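Local coordinates for protein phosphoribosylamine--glycine ligase (Thermotoga maritima, PDB 1VKZ) that catalyses the ATP-dependent joining of glycine to 5-phosphoribosylamine, giving glycinamide ribonucleotide, ADP and phosphate in de novo purine biosynthesis, at residues A[141-146]-A[189-194]; A[273-278]-A[282-287]; A[158-161]-A[165-168]; A[109-114]-A[120-125]; A[216-221]-A[226-231]. All coordinates share one frame; numbering follows the deposited sequence.

Contact 1. Residues A[141-146]-A[189-194]; sequences SPPYVI and DEFLAG
Phe191 overlaps Val145 and Pro143 with different parts of its ring and stem. CG2 of Val145 comes in at the ring edge, near its plane, 3.7 Å from Phe191 CD1, while Pro143 CB approaches obliquely, 3.8 Å from Phe191 CD2. Both neighbours lie crosswise to the phenylalanine. With CG anti to the backbone N (chi1 -178°), the ring is carried out to these two residues, and Phe191 CB rests 3.1 Å from the carbonyl O of Pro143. Deeper in, Asp189 N donates a nearly straight bond (169°) to Val145 O at 2.9 Å. Beyond it the antiparallel strands 144-148 and 186-190 spread, and two waters fill in: one takes the N-H of Val145 and donates to Asp189 O, the other donates to Pro143 O and accepts from Phe191 N. The carboxylate of Asp189 leads away from Val145 to a salt bridge with Lys147. Both segments belong to the ATP-grasp domain, within the long region predicted to bind ATP. The chemistry is therefore divided: one direct amide bond links the two segments, water carries the pairing where the strands part, and an apolar cluster of proline, valine and phenylalanine joins them at the fraying end.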
# COMPACT_ATOMS: atom_id res chain seq x y z
N SER A 141 22.81 -5.03 -17.02
CA SER A 141 24.05 -4.48 -16.48
C SER A 141 24.01 -4.32 -14.97
O SER A 141 22.94 -4.14 -14.41
CB SER A 141 24.43 -3.17 -17.20
OG SER A 141 23.35 -2.69 -17.98
N PRO A 142 25.18 -4.39 -14.34
CA PRO A 142 25.37 -4.61 -12.91
C PRO A 142 24.25 -4.38 -11.93
O PRO A 142 23.93 -5.34 -11.23
CB PRO A 142 26.58 -3.75 -12.59
CG PRO A 142 27.42 -3.80 -13.88
CD PRO A 142 26.49 -4.29 -15.01
N PRO A 143 23.62 -3.20 -11.83
CA PRO A 143 22.55 -3.07 -10.83
C PRO A 143 21.32 -3.89 -11.26
O PRO A 143 20.51 -3.42 -12.05
CB PRO A 143 22.33 -1.55 -10.74
CG PRO A 143 22.74 -1.04 -12.05
CD PRO A 143 23.80 -1.95 -12.60
N TYR A 144 21.24 -5.14 -10.80
CA TYR A 144 20.24 -6.09 -11.30
C TYR A 144 19.00 -6.05 -10.46
O TYR A 144 19.08 -5.90 -9.26
CB TYR A 144 20.77 -7.54 -11.32
CG TYR A 144 21.98 -7.77 -12.20
CD1 TYR A 144 21.86 -7.79 -13.59
CD2 TYR A 144 23.24 -7.95 -11.66
CE1 TYR A 144 22.93 -8.00 -14.39
CE2 TYR A 144 24.34 -8.15 -12.46
CZ TYR A 144 24.18 -8.17 -13.83
OH TYR A 144 25.26 -8.37 -14.64
N VAL A 145 17.84 -6.19 -11.11
CA VAL A 145 16.58 -6.23 -10.42
C VAL A 145 15.85 -7.50 -10.80
O VAL A 145 15.56 -7.73 -11.96
CB VAL A 145 15.70 -5.04 -10.76
CG1 VAL A 145 14.47 -5.02 -9.82
CG2 VAL A 145 16.49 -3.77 -10.67
N ILE A 146 15.61 -8.33 -9.80
CA ILE A 146 14.86 -9.57 -9.97
C ILE A 146 13.60 -9.41 -9.16
O ILE A 146 13.65 -8.93 -8.04
CB ILE A 146 15.68 -10.76 -9.40
CG1 ILE A 146 16.97 -10.97 -10.22
CG2 ILE A 146 14.87 -12.01 -9.34
CD1 ILE A 146 16.76 -11.50 -11.65
N ASP A 189 14.31 -7.00 -14.47
CA ASP A 189 13.94 -5.67 -14.88
C ASP A 189 15.21 -4.85 -15.07
O ASP A 189 16.17 -4.94 -14.29
CB ASP A 189 13.03 -5.04 -13.82
CG ASP A 189 11.74 -4.41 -14.40
OD1 ASP A 189 11.51 -4.55 -15.62
OD2 ASP A 189 10.91 -3.74 -13.71
N GLU A 190 15.23 -4.07 -16.13
CA GLU A 190 16.28 -3.11 -16.33
C GLU A 190 16.17 -2.10 -15.20
O GLU A 190 15.12 -1.49 -15.02
CB GLU A 190 16.06 -2.47 -17.69
CG GLU A 190 16.81 -1.19 -17.93
CD GLU A 190 16.28 -0.44 -19.14
OE1 GLU A 190 15.02 -0.19 -19.23
OE2 GLU A 190 17.14 -0.12 -20.00
N PHE A 191 17.25 -1.94 -14.43
CA PHE A 191 17.28 -0.96 -13.34
C PHE A 191 17.26 0.41 -13.93
O PHE A 191 17.93 0.66 -14.92
CB PHE A 191 18.51 -1.12 -12.50
CG PHE A 191 18.58 -0.17 -11.33
CD1 PHE A 191 17.78 -0.38 -10.21
CD2 PHE A 191 19.50 0.90 -11.33
CE1 PHE A 191 17.86 0.51 -9.11
CE2 PHE A 191 19.59 1.78 -10.24
CZ PHE A 191 18.78 1.57 -9.13
N LEU A 192 16.45 1.27 -13.31
CA LEU A 192 16.23 2.65 -13.71
C LEU A 192 16.77 3.60 -12.66
O LEU A 192 16.27 3.66 -11.53
CB LEU A 192 14.72 2.89 -13.89
CG LEU A 192 14.10 2.08 -15.03
CD1 LEU A 192 12.53 2.18 -15.10
CD2 LEU A 192 14.73 2.48 -16.34
N ALA A 193 17.81 4.35 -13.01
CA ALA A 193 18.17 5.49 -12.21
C ALA A 193 16.94 6.37 -12.07
O ALA A 193 16.15 6.51 -13.03
CB ALA A 193 19.27 6.23 -12.86
N GLY A 194 16.74 6.92 -10.88
CA GLY A 194 15.72 7.95 -10.68
C GLY A 194 15.25 8.13 -9.26
O GLY A 194 15.77 7.51 -8.34
O HOH W 1 19.85 -3.88 -14.61
O HOH W 2 18.14 -6.32 -13.89

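Contact 2. Residues A[273-278]-A[282-287]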
# COMPACT_ATOMS: atom_id res chain seq x y z
N GLY A 273 3.40 2.21 -8.41
CA GLY A 273 4.73 2.52 -7.88
C GLY A 273 5.54 2.94 -9.08
O GLY A 273 5.66 2.16 -10.03
N LEU A 274 6.05 4.16 -9.05
CA LEU A 274 6.69 4.75 -10.22
C LEU A 274 8.15 5.06 -9.96
O LEU A 274 8.62 5.00 -8.84
CB LEU A 274 5.98 6.02 -10.64
CG LEU A 274 4.49 5.83 -10.95
CD1 LEU A 274 3.72 7.16 -10.83
CD2 LEU A 274 4.30 5.22 -12.33
N MSE A 275 8.85 5.34 -11.04
CA MSE A 275 10.23 5.76 -11.04
C MSE A 275 10.29 6.90 -12.06
O MSE A 275 10.02 6.69 -13.25
CB MSE A 275 11.12 4.60 -11.48
CG MSE A 275 12.60 4.92 -11.44
SE MSE A 275 13.13 5.43 -9.64
CE MSE A 275 13.50 3.56 -8.91
N LEU A 276 10.65 8.09 -11.61
CA LEU A 276 10.85 9.20 -12.52
C LEU A 276 12.25 9.05 -13.00
O LEU A 276 13.17 9.10 -12.21
CB LEU A 276 10.62 10.55 -11.83
CG LEU A 276 9.19 10.69 -11.25
CD1 LEU A 276 9.03 11.98 -10.47
CD2 LEU A 276 8.09 10.57 -12.34
N HIS A 277 12.39 8.83 -14.30
CA HIS A 277 13.65 8.55 -14.94
C HIS A 277 13.71 9.33 -16.24
O HIS A 277 12.83 9.20 -17.08
CB HIS A 277 13.75 7.06 -15.18
CG HIS A 277 14.91 6.66 -16.04
ND1 HIS A 277 16.22 6.90 -15.67
CD2 HIS A 277 14.95 6.05 -17.24
CE1 HIS A 277 17.02 6.45 -16.62
NE2 HIS A 277 16.28 5.91 -17.58
N ASP A 278 14.73 10.15 -16.39
CA ASP A 278 14.90 11.00 -17.57
C ASP A 278 13.59 11.71 -17.99
O ASP A 278 13.18 11.64 -19.15
CB ASP A 278 15.51 10.19 -18.73
CG ASP A 278 17.02 9.95 -18.55
OD1 ASP A 278 17.78 10.94 -18.56
OD2 ASP A 278 17.53 8.82 -18.39
N TYR A 282 7.94 5.81 -15.11
CA TYR A 282 7.89 4.38 -15.39
C TYR A 282 7.17 3.66 -14.25
O TYR A 282 7.34 4.01 -13.07
CB TYR A 282 9.31 3.80 -15.50
CG TYR A 282 10.06 4.28 -16.69
CD1 TYR A 282 10.60 5.56 -16.73
CD2 TYR A 282 10.24 3.47 -17.79
CE1 TYR A 282 11.29 6.00 -17.85
CE2 TYR A 282 10.92 3.90 -18.91
CZ TYR A 282 11.45 5.16 -18.94
OH TYR A 282 12.14 5.57 -20.04
N ILE A 283 6.35 2.68 -14.64
CA ILE A 283 5.64 1.83 -13.69
C ILE A 283 6.50 0.68 -13.26
O ILE A 283 6.80 -0.20 -14.06
CB ILE A 283 4.33 1.30 -14.26
CG1 ILE A 283 3.41 2.47 -14.61
CG2 ILE A 283 3.67 0.36 -13.25
CD1 ILE A 283 2.08 2.09 -15.17
N LEU A 284 6.86 0.69 -11.97
CA LEU A 284 7.62 -0.37 -11.32
C LEU A 284 6.75 -1.52 -10.93
O LEU A 284 7.24 -2.64 -10.86
CB LEU A 284 8.29 0.16 -10.06
CG LEU A 284 9.33 1.25 -10.32
CD1 LEU A 284 10.00 1.62 -9.02
CD2 LEU A 284 10.31 0.76 -11.35
N GLU A 285 5.49 -1.22 -10.63
CA GLU A 285 4.53 -2.23 -10.23
C GLU A 285 3.18 -1.60 -10.02
O GLU A 285 3.04 -0.40 -9.82
CB GLU A 285 4.95 -2.96 -8.95
CG GLU A 285 4.83 -2.13 -7.71
CD GLU A 285 5.41 -2.78 -6.48
OE1 GLU A 285 6.19 -3.78 -6.58
OE2 GLU A 285 5.08 -2.27 -5.39
N TYR A 286 2.17 -2.45 -10.09
CA TYR A 286 0.78 -2.12 -9.82
C TYR A 286 0.41 -2.74 -8.47
O TYR A 286 0.78 -3.87 -8.18
CB TYR A 286 -0.09 -2.77 -10.89
CG TYR A 286 -0.09 -2.14 -12.27
CD1 TYR A 286 -0.38 -0.80 -12.45
CD2 TYR A 286 0.16 -2.91 -13.39
CE1 TYR A 286 -0.37 -0.24 -13.71
CE2 TYR A 286 0.15 -2.37 -14.65
CZ TYR A 286 -0.11 -1.04 -14.80
OH TYR A 286 -0.15 -0.51 -16.05
N ASN A 287 -0.28 -1.98 -7.64
CA ASN A 287 -1.00 -2.55 -6.51
C ASN A 287 -2.46 -2.17 -6.67
O ASN A 287 -2.79 -1.15 -7.25
CB ASN A 287 -0.41 -2.07 -5.18
CG ASN A 287 1.02 -2.58 -4.96
OD1 ASN A 287 1.59 -3.33 -5.80
ND2 ASN A 287 1.61 -2.19 -3.82
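Strands 269-277 and 280-287 run antiparallel as a beta hairpin, their short axes 4.5 Å apart at 158°, and a classic beta bulge shifts the register where Leu284 and Glu285 together stand opposite Gly273. At the bulge Gly273 O takes a bond from Leu284 N at 2.7 Å and a weak one from Glu285 N, while Gly273 N donates to Glu285 O. Met275 and Tyr282 form a hydrogen-bonded pair further along, joined in both directions. Between these lies the non-hydrogen-bonded pair Leu274-Ile283, with Leu274 CD2 3.7 Å from Ile283 CG1; helix 242-261 packs against both side chains. Leu284, CG anti to its carbonyl carbon (chi1 -63°), brings CD2 to 3.9 Å from CB of Met275, a selenomethionine. Glu285 of the bulge and Asn287 two residues on are predicted ligands of the magnesium or manganese ion in this ATP-grasp domain, and the Glu285 carboxylate is held in a salt bridge with Lys107. Toward the turn, the rings of His277 and Tyr282 meet obliquely, planes at 59°. Tyr282 CE1 lies near the imidazole plane at its edge, 3.7 Å from His277 CD2, and the tyrosine edge in turn faces the carbonyl O of His277.

Contact 3. Residues A[158-161]-A[165-168]; sequences LILD and ETIE
Leu160 packs on Glu165 and Thr166, joining strand 157-160 to helix 163-175. Earlier in the strand, Leu158 points to the same side but packs further along the helix, on Lys169 and Leu173. At Leu160 the strand meets the helix start directly. CG, anti to the carbonyl carbon (chi1 -55°), is swung toward the helix, and the two methyls divide there: CD1 sits 3.5 Å from Thr166 CA and close to Glu165 O, whereas CD2 lies against the glutamate stem, 3.9 Å from Glu165 CD. Leu160 CB touches Thr166 OG1 at 3.3 Å; that hydroxyl is hydrogen-bonded to Ser162 O, one turn back. An alanine here would keep the CB contact with the threonine but would probably open a gap between strand and first helical turn, leaving the Glu165 stem without its apolar support. Asp161 closes the segment by the backbone: its N-H donates to a water at 2.7 Å, and the water donates to Glu165 OE1. The other carboxylate oxygen, OE2, forms a salt bridge with Lys169. This tight strand-to-helix connection folds the helix back on the edge strand of the four-stranded antiparallel sheet in the ATP-grasp domain. Its chemistry implies a glutamate with two roles: the aliphatic stem packs on leucine, and the carboxylate joins the backbone just after the strand, through water, to a helical lysine.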
# COMPACT_ATOMS: atom_id res chain seq x y z
N LEU A 158 14.25 -8.12 -5.70
CA LEU A 158 15.67 -8.04 -5.30
C LEU A 158 16.37 -6.99 -6.13
O LEU A 158 16.11 -6.88 -7.31
CB LEU A 158 16.41 -9.37 -5.52
CG LEU A 158 15.82 -10.62 -4.83
CD1 LEU A 158 16.53 -11.89 -5.28
CD2 LEU A 158 15.86 -10.50 -3.30
N ILE A 159 17.26 -6.23 -5.51
CA ILE A 159 18.13 -5.30 -6.25
C ILE A 159 19.57 -5.58 -5.87
O ILE A 159 20.01 -5.20 -4.79
CB ILE A 159 17.74 -3.84 -5.96
CG1 ILE A 159 16.34 -3.54 -6.52
CG2 ILE A 159 18.74 -2.89 -6.56
CD1 ILE A 159 15.69 -2.34 -5.89
N LEU A 160 20.31 -6.23 -6.76
CA LEU A 160 21.64 -6.71 -6.42
C LEU A 160 22.73 -6.14 -7.32
O LEU A 160 22.57 -6.07 -8.54
CB LEU A 160 21.66 -8.23 -6.46
CG LEU A 160 20.58 -8.80 -5.54
CD1 LEU A 160 20.38 -10.27 -5.84
CD2 LEU A 160 20.94 -8.54 -4.08
N ASP A 161 23.83 -5.73 -6.70
CA ASP A 161 24.95 -5.14 -7.43
C ASP A 161 25.64 -6.16 -8.34
O ASP A 161 25.94 -5.84 -9.50
CB ASP A 161 25.99 -4.57 -6.45
CG ASP A 161 25.48 -3.34 -5.70
OD1 ASP A 161 24.81 -2.49 -6.32
OD2 ASP A 161 25.71 -3.13 -4.49
N GLU A 165 25.54 -13.02 -7.02
CA GLU A 165 24.56 -12.92 -5.93
C GLU A 165 23.14 -12.87 -6.50
O GLU A 165 22.21 -13.34 -5.88
CB GLU A 165 24.86 -11.67 -5.09
CG GLU A 165 23.86 -11.32 -3.99
CD GLU A 165 24.37 -10.19 -3.07
OE1 GLU A 165 25.04 -9.24 -3.57
OE2 GLU A 165 24.09 -10.24 -1.85
N THR A 166 23.00 -12.27 -7.68
CA THR A 166 21.75 -12.25 -8.41
C THR A 166 21.34 -13.64 -8.89
O THR A 166 20.16 -14.04 -8.77
CB THR A 166 21.87 -11.29 -9.61
OG1 THR A 166 22.26 -9.99 -9.17
CG2 THR A 166 20.54 -11.07 -10.25
N ILE A 167 22.29 -14.38 -9.45
CA ILE A 167 21.99 -15.70 -9.93
C ILE A 167 21.71 -16.61 -8.74
O ILE A 167 20.76 -17.37 -8.76
CB ILE A 167 23.16 -16.22 -10.78
CG1 ILE A 167 23.25 -15.42 -12.08
CG2 ILE A 167 23.00 -17.70 -11.10
CD1 ILE A 167 24.64 -15.53 -12.76
N GLU A 168 22.53 -16.51 -7.70
CA GLU A 168 22.39 -17.37 -6.51
C GLU A 168 21.06 -17.18 -5.80
O GLU A 168 20.36 -18.15 -5.55
CB GLU A 168 23.55 -17.13 -5.52
O HOH W 3 24.35 -6.94 -4.29

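Contact 4. Residues A[109-114]-A[120-125]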
# COMPACT_ATOMS: atom_id res chain seq x y z
N TYR A 109 2.56 -11.18 -15.55
CA TYR A 109 1.40 -10.72 -16.28
C TYR A 109 1.44 -9.21 -16.41
O TYR A 109 1.14 -8.69 -17.47
CB TYR A 109 0.10 -11.16 -15.63
CG TYR A 109 -1.14 -10.54 -16.25
CD1 TYR A 109 -1.72 -11.10 -17.38
CD2 TYR A 109 -1.72 -9.40 -15.73
CE1 TYR A 109 -2.87 -10.54 -17.95
CE2 TYR A 109 -2.84 -8.83 -16.29
CZ TYR A 109 -3.41 -9.42 -17.39
OH TYR A 109 -4.52 -8.87 -17.95
N ALA A 110 1.83 -8.50 -15.35
CA ALA A 110 1.75 -7.05 -15.36
C ALA A 110 2.63 -6.50 -16.44
O ALA A 110 2.24 -5.58 -17.16
CB ALA A 110 2.12 -6.48 -13.98
N LYS A 111 3.81 -7.11 -16.59
CA LYS A 111 4.78 -6.66 -17.61
C LYS A 111 4.32 -6.89 -19.02
O LYS A 111 4.58 -6.07 -19.90
CB LYS A 111 6.11 -7.37 -17.41
CG LYS A 111 6.91 -6.78 -16.34
CD LYS A 111 7.21 -5.31 -16.63
CE LYS A 111 8.61 -4.89 -16.18
NZ LYS A 111 9.07 -3.64 -16.88
N ARG A 112 3.67 -8.02 -19.27
CA ARG A 112 3.19 -8.32 -20.60
C ARG A 112 2.03 -7.43 -20.98
O ARG A 112 1.88 -7.00 -22.11
CB ARG A 112 2.87 -9.80 -20.70
CG ARG A 112 4.14 -10.59 -20.94
CD ARG A 112 4.10 -11.99 -20.46
NE ARG A 112 5.35 -12.71 -20.71
CZ ARG A 112 5.50 -14.00 -20.47
NH1 ARG A 112 4.51 -14.71 -19.93
NH2 ARG A 112 6.65 -14.59 -20.74
N PHE A 113 1.23 -7.15 -19.97
CA PHE A 113 0.12 -6.24 -20.08
C PHE A 113 0.63 -4.87 -20.54
O PHE A 113 0.19 -4.32 -21.55
CB PHE A 113 -0.54 -6.13 -18.71
CG PHE A 113 -1.65 -5.14 -18.65
CD1 PHE A 113 -2.89 -5.43 -19.16
CD2 PHE A 113 -1.44 -3.89 -18.11
CE1 PHE A 113 -3.90 -4.51 -19.09
CE2 PHE A 113 -2.45 -2.95 -18.07
CZ PHE A 113 -3.67 -3.26 -18.55
N MSE A 114 1.60 -4.34 -19.80
CA MSE A 114 2.14 -3.03 -20.11
C MSE A 114 2.81 -2.94 -21.53
O MSE A 114 2.69 -1.94 -22.25
CB MSE A 114 3.12 -2.67 -19.02
CG MSE A 114 2.49 -2.48 -17.69
SE MSE A 114 3.81 -1.83 -16.40
CE MSE A 114 4.33 -3.46 -15.39
N ARG A 120 4.62 2.73 -20.14
CA ARG A 120 6.04 2.92 -20.05
C ARG A 120 6.56 2.18 -18.85
O ARG A 120 6.16 2.43 -17.72
CB ARG A 120 6.40 4.40 -20.00
CG ARG A 120 7.90 4.67 -20.02
CD ARG A 120 8.27 6.16 -19.89
NE ARG A 120 7.55 7.01 -20.84
CZ ARG A 120 6.37 7.61 -20.62
NH1 ARG A 120 5.74 7.47 -19.47
NH2 ARG A 120 5.82 8.36 -21.56
N THR A 121 7.45 1.23 -19.10
CA THR A 121 8.01 0.42 -18.05
C THR A 121 9.41 0.00 -18.46
O THR A 121 9.78 0.15 -19.60
CB THR A 121 7.05 -0.80 -17.78
OG1 THR A 121 7.48 -1.50 -16.62
CG2 THR A 121 7.10 -1.84 -18.89
N ALA A 122 10.17 -0.49 -17.50
CA ALA A 122 11.52 -0.93 -17.76
C ALA A 122 11.51 -2.12 -18.66
O ALA A 122 10.60 -2.93 -18.63
CB ALA A 122 12.22 -1.30 -16.46
N ARG A 123 12.56 -2.22 -19.47
CA ARG A 123 12.83 -3.40 -20.27
C ARG A 123 13.03 -4.58 -19.32
O ARG A 123 13.50 -4.40 -18.20
CB ARG A 123 14.07 -3.15 -21.12
CG ARG A 123 14.06 -3.80 -22.48
CD ARG A 123 15.29 -3.44 -23.33
NE ARG A 123 16.47 -3.19 -22.50
CZ ARG A 123 17.20 -4.12 -21.87
NH1 ARG A 123 16.89 -5.42 -21.95
NH2 ARG A 123 18.25 -3.76 -21.14
N PHE A 124 12.66 -5.77 -19.76
CA PHE A 124 12.56 -6.92 -18.87
C PHE A 124 12.62 -8.22 -19.65
O PHE A 124 12.27 -8.25 -20.82
CB PHE A 124 11.19 -6.89 -18.13
CG PHE A 124 10.02 -7.20 -19.03
CD1 PHE A 124 9.42 -6.20 -19.80
CD2 PHE A 124 9.55 -8.51 -19.17
CE1 PHE A 124 8.36 -6.52 -20.67
CE2 PHE A 124 8.51 -8.80 -20.02
CZ PHE A 124 7.94 -7.80 -20.79
N GLU A 125 13.01 -9.30 -18.98
CA GLU A 125 12.81 -10.66 -19.50
C GLU A 125 12.15 -11.48 -18.42
O GLU A 125 12.12 -11.08 -17.26
CB GLU A 125 14.15 -11.31 -19.86
CG GLU A 125 14.99 -10.61 -20.92
CD GLU A 125 14.48 -10.80 -22.34
OE1 GLU A 125 13.37 -11.35 -22.55
OE2 GLU A 125 15.21 -10.39 -23.27
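Bends at chi2 and chi3 (-143°) fold the Lys111 chain along Phe124 and bring its ammonium to Thr121 and Ala122. On the opposing segment, Phe124 places CG between its backbone N and carbonyl carbon (chi1 72°), which lays the ring beneath the lysine stem. Lys111 CB stands over the ring centre in a CH-pi contact, 3.8 Å from the centroid of Phe124 and 10° off the normal. The two side chains run antiparallel alongside one another, and Lys111 CE ends 3.8 Å from Phe124 CB. There the ammonium donates to Thr121 OG1, NZ to oxygen 2.7 Å, and to the carbonyl O of Ala122, a bond modelled so short that its length is doubtful. A salt bridge to Asp189 of the neighbouring strand 186-190 gives NZ a third partner. Thr121 OG1 is also hydrogen-bonded to Ile283 O, which ties the turn to strand 280-287. Met114, a selenomethionine one helical turn on, rests its SE 3.7 Å from Thr121 CB, the two side chains crossing at about a right angle. A leucine in place of Lys111 could still lie on the phenylalanine face but would probably leave Thr121 OG1 without its donor and cost Asp189 one of its two lysines. The native contacts fix helix 107-116 to the segment that leads into edge strand 124-127 of the ATP-grasp domain. The chemistry implies a buried ammonium held by the Thr121 hydroxyl and the Asp189 carboxylate, its charge probably balanced by the latter, with its aliphatic stem shielded on one side by an aromatic face.

Contact 5. Residues A[216-221]-A[226-231]; sequences DYKRLM and GPNTGG
The guanidinium of Arg219 lies stacked on the side-chain amide of Asn228, the two planes only 22° apart. Asn228 ND2 sits over one face, offset toward the rim and 3.4 Å from Arg219 CZ. A bend at chi2 (-73°) turns the arginine chain back toward the opposing segment, where NH1 makes a weak bond to Gly226 O. Beside the same amide, Lys218 is curled through successive bends and brings CE to 3.7 Å from Asn228 OD1. Arg219 and Asn228 form an antiparallel non-hydrogen-bonded pair in a short hairpin-like excursion of the chain, which leaves strand 215-219 and returns to the same sheet as strand 233-236. Thr229 grips Lys218 O twice, with N and OG1 each at 2.7 Å from that oxygen and arriving from opposite faces of the carbonyl plane. Its OG1 also accepts from Gly231 N, making an ST turn. Leu220 N donates to Pro227 O at 3.0 Å. The leucine side chain leans obliquely on the proline, Leu220 CD2 to Pro227 CD 3.6 Å, while Leu220 CB lies 3.8 Å from Thr229 CG2, those side chains crossing at about a right angle. Near the turn at the tip, Gly226 has a positive phi of 81°, and a CB there would clash with Met221 CG.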
# COMPACT_ATOMS: atom_id res chain seq x y z
N ASP A 216 6.76 8.21 1.30
CA ASP A 216 6.90 7.16 2.30
C ASP A 216 8.38 6.87 2.65
O ASP A 216 9.32 7.28 1.95
CB ASP A 216 6.10 5.91 1.89
CG ASP A 216 6.23 5.58 0.40
OD1 ASP A 216 7.32 5.12 -0.02
OD2 ASP A 216 5.27 5.74 -0.40
N TYR A 217 8.55 6.18 3.77
CA TYR A 217 9.83 5.87 4.32
C TYR A 217 9.87 4.36 4.50
O TYR A 217 9.36 3.83 5.48
CB TYR A 217 9.97 6.60 5.65
CG TYR A 217 10.13 8.10 5.51
CD1 TYR A 217 9.04 8.90 5.22
CD2 TYR A 217 11.38 8.72 5.65
CE1 TYR A 217 9.16 10.27 5.10
CE2 TYR A 217 11.52 10.11 5.51
CZ TYR A 217 10.40 10.87 5.23
OH TYR A 217 10.48 12.23 5.09
N LYS A 218 10.47 3.67 3.53
CA LYS A 218 10.48 2.20 3.47
C LYS A 218 11.48 1.53 4.40
O LYS A 218 11.20 0.46 4.92
CB LYS A 218 10.77 1.76 2.03
CG LYS A 218 9.51 1.69 1.12
CD LYS A 218 8.78 0.34 1.27
CE LYS A 218 9.65 -0.90 0.80
NZ LYS A 218 10.13 -0.85 -0.63
N ARG A 219 12.64 2.13 4.60
CA ARG A 219 13.67 1.55 5.46
C ARG A 219 13.34 1.73 6.92
O ARG A 219 12.66 2.65 7.28
CB ARG A 219 15.04 2.18 5.17
CG ARG A 219 15.61 1.81 3.81
CD ARG A 219 16.10 0.40 3.74
NE ARG A 219 16.68 0.09 2.44
CZ ARG A 219 17.11 -1.11 2.07
NH1 ARG A 219 17.03 -2.15 2.91
NH2 ARG A 219 17.62 -1.29 0.86
N LEU A 220 13.84 0.83 7.75
CA LEU A 220 13.53 0.81 9.17
C LEU A 220 14.19 1.96 9.95
O LEU A 220 13.67 2.41 10.97
CB LEU A 220 14.03 -0.50 9.75
CG LEU A 220 13.82 -0.84 11.23
CD1 LEU A 220 12.35 -1.12 11.52
CD2 LEU A 220 14.71 -2.02 11.56
N MSE A 221 15.33 2.41 9.46
CA MSE A 221 16.20 3.29 10.22
C MSE A 221 16.53 4.58 9.51
O MSE A 221 16.47 4.68 8.28
CB MSE A 221 17.49 2.57 10.55
CG MSE A 221 17.30 1.16 11.06
SE MSE A 221 18.96 0.50 11.70
CE MSE A 221 18.28 -1.07 12.80
N GLY A 226 19.10 0.06 7.40
CA GLY A 226 18.40 -1.09 7.95
C GLY A 226 17.57 -1.77 6.88
O GLY A 226 17.65 -1.39 5.72
N PRO A 227 16.76 -2.75 7.28
CA PRO A 227 15.94 -3.51 6.34
C PRO A 227 14.81 -2.69 5.78
O PRO A 227 14.39 -1.73 6.38
CB PRO A 227 15.35 -4.61 7.23
CG PRO A 227 15.26 -4.00 8.58
CD PRO A 227 16.54 -3.19 8.67
N ASN A 228 14.30 -3.11 4.64
CA ASN A 228 13.05 -2.58 4.11
C ASN A 228 11.92 -3.05 5.00
O ASN A 228 11.98 -4.12 5.58
CB ASN A 228 12.81 -3.07 2.68
CG ASN A 228 13.53 -2.23 1.62
OD1 ASN A 228 13.25 -1.03 1.46
ND2 ASN A 228 14.45 -2.86 0.87
N THR A 229 10.89 -2.21 5.09
CA THR A 229 9.68 -2.49 5.86
C THR A 229 8.51 -2.17 4.96
O THR A 229 8.69 -1.74 3.83
CB THR A 229 9.59 -1.60 7.16
OG1 THR A 229 9.45 -0.22 6.83
CG2 THR A 229 10.85 -1.65 7.97
N GLY A 230 7.31 -2.35 5.47
CA GLY A 230 6.10 -2.02 4.73
C GLY A 230 5.74 -0.55 4.83
O GLY A 230 4.69 -0.15 4.25
N GLY A 231 6.57 0.20 5.62
CA GLY A 231 6.61 1.67 5.71
C GLY A 231 6.75 2.25 7.12
O GLY A 231 5.93 1.98 7.97

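Along the chain, contact 4 closes first, then contact 1 spans contact 3, and contacts 5 and 2 follow in series. Contacts 1, 3 and 4 share the antiparallel sheet ordered 124-127, 186-190, 144-148, 157-160; centres of contacts 1 and 3 are 10 Å apart, those of 1 and 4 are 14 Å. Contact 2 belongs to another four-stranded sheet but touches contact 1 through Leu192 and contact 4 through Ile283, so the predicted ATP-binding and magnesium-binding parts of the ATP-grasp domain meet there. Contact 5 stands apart, about 7 Å from contacts 2 and 3 between nearest atoms; its strand 215-219 is an outermost strand of a six-stranded sheet that includes the later strands 327-334 and 374-382.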